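Local coordinates for penicillin-binding protein PbpB (Mycobacterium tuberculosis, PDB 6KGU), which builds cross-linked peptidoglycan for the mycobacterial cell wall from lipid-linked intermediates and is a target of beta-lactam antibiotics, at residues Ala278-Glu281 and Ser286-Glu289. Sequence-based numbering, arbitrary orientation.
Sequences AVIE and SPDE
I280 and S286 bring the two backbones nearest, their CA atoms 6.2 Å apart, where the last turn of helix 272-281 faces a type I beta turn running from S286 to E289. This is the C-terminal end of the helix that follows S269, probably the acyl-ester serine of the transpeptidase domain; the contact itself lies at the surface, away from that site. The turn closes with a bond from E289 N to S286 O of 3.2 Å, and P287 fills its second position, where a phi of -60° suits the proline ring.

Between the two segments, I280 does the touching with the end of its ethyl branch. CG1 lies beside the backbone N and opposite the carbonyl carbon, and a second bend at chi2 of -64° brings CD1 close to the loop. The closest approach of this methyl is to backbone: it is 3.9 Å from S286 CA, with S286 N slightly farther off. The proline ring joins in through CD, which lies 4.2 Å from I280 CD1, a light apolar touch. Both I280 and P287 also lean on M445 of helix 436-445, which ties helix end and turn to a common neighbour.

The turn has its own supports. P287 O accepts a hydrogen bond from T318 OG1, while the E289 carboxylate forms a salt bridge with R335 and bonds to S285 OG. Within the turn, S286 OG donates to D288 OD1 at 2.9 Å, approaching nearly in line with the carboxylate C-O bond.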
loop_
_atom_site.group_PDB
_atom_site.type_symbol
_atom_site.label_atom_id
_atom_site.label_comp_id
_atom_site.label_asym_id
_atom_site.label_seq_id
_atom_site.Cartn_x
_atom_site.Cartn_y
_atom_site.Cartn_z
ATOM N N ALA A 278 -10.933 15.645 4.478
ATOM C CA ALA A 278 -11.877 16.182 5.448
ATOM C C ALA A 278 -12.148 17.659 5.194
ATOM O O ALA A 278 -13.309 18.089 5.159
ATOM C CB ALA A 278 -11.355 15.953 6.864
ATOM N N VAL A 279 -11.092 18.453 4.995
ATOM C CA VAL A 279 -11.295 19.890 4.853
ATOM C C VAL A 279 -12.083 20.203 3.579
ATOM O O VAL A 279 -12.889 21.140 3.558
ATOM C CB VAL A 279 -9.931 20.624 4.926
ATOM C CG1 VAL A 279 -9.327 20.854 3.554
ATOM C CG2 VAL A 279 -10.051 21.944 5.676
ATOM N N ILE A 280 -11.907 19.422 2.509
ATOM C CA ILE A 280 -12.694 19.650 1.298
ATOM C C ILE A 280 -14.125 19.144 1.480
ATOM O O ILE A 280 -15.091 19.829 1.120
ATOM C CB ILE A 280 -12.023 18.988 0.073
ATOM C CG1 ILE A 280 -10.651 19.607 -0.208
ATOM C CG2 ILE A 280 -12.949 19.047 -1.155
ATOM C CD1 ILE A 280 -10.697 21.082 -0.608
ATOM N N GLU A 281 -14.277 17.936 2.048
ATOM C CA GLU A 281 -15.600 17.311 2.151
ATOM C C GLU A 281 -16.556 18.141 2.999
ATOM O O GLU A 281 -17.755 18.222 2.706
ATOM C CB GLU A 281 -15.492 15.901 2.736
ATOM C CG GLU A 281 -16.833 15.236 3.061
ATOM C CD GLU A 281 -17.565 14.672 1.844
ATOM O OE1 GLU A 281 -17.028 14.726 0.719
ATOM O OE2 GLU A 281 -18.691 14.155 2.024
ATOM N N SER A 286 -10.885 25.223 -0.135
ATOM C CA SER A 286 -10.896 24.849 -1.539
ATOM C C SER A 286 -9.456 24.826 -2.020
ATOM O O SER A 286 -8.576 25.401 -1.372
ATOM C CB SER A 286 -11.716 25.845 -2.373
ATOM O OG SER A 286 -10.996 27.061 -2.496
ATOM N N PRO A 287 -9.186 24.197 -3.172
ATOM C CA PRO A 287 -7.785 24.039 -3.590
ATOM C C PRO A 287 -7.047 25.345 -3.777
ATOM O O PRO A 287 -5.843 25.407 -3.498
ATOM C CB PRO A 287 -7.890 23.273 -4.921
ATOM C CG PRO A 287 -9.177 22.543 -4.827
ATOM C CD PRO A 287 -10.107 23.443 -4.044
ATOM N N ASP A 288 -7.725 26.393 -4.238
ATOM C CA ASP A 288 -7.073 27.645 -4.567
ATOM C C ASP A 288 -7.170 28.689 -3.452
ATOM O O ASP A 288 -6.749 29.828 -3.659
ATOM C CB ASP A 288 -7.661 28.204 -5.862
ATOM C CG ASP A 288 -9.095 28.648 -5.689
ATOM O OD1 ASP A 288 -9.849 27.944 -4.972
ATOM O OD2 ASP A 288 -9.469 29.704 -6.256
ATOM N N GLU A 289 -7.697 28.335 -2.276
ATOM C CA GLU A 289 -7.682 29.286 -1.169
ATOM C C GLU A 289 -6.237 29.653 -0.826
ATOM O O GLU A 289 -5.405 28.772 -0.594
ATOM C CB GLU A 289 -8.390 28.713 0.068
ATOM C CG GLU A 289 -8.329 29.688 1.268
ATOM C CD GLU A 289 -8.963 29.165 2.562
ATOM O OE1 GLU A 289 -9.605 28.094 2.550
ATOM O OE2 GLU A 289 -8.792 29.831 3.606
#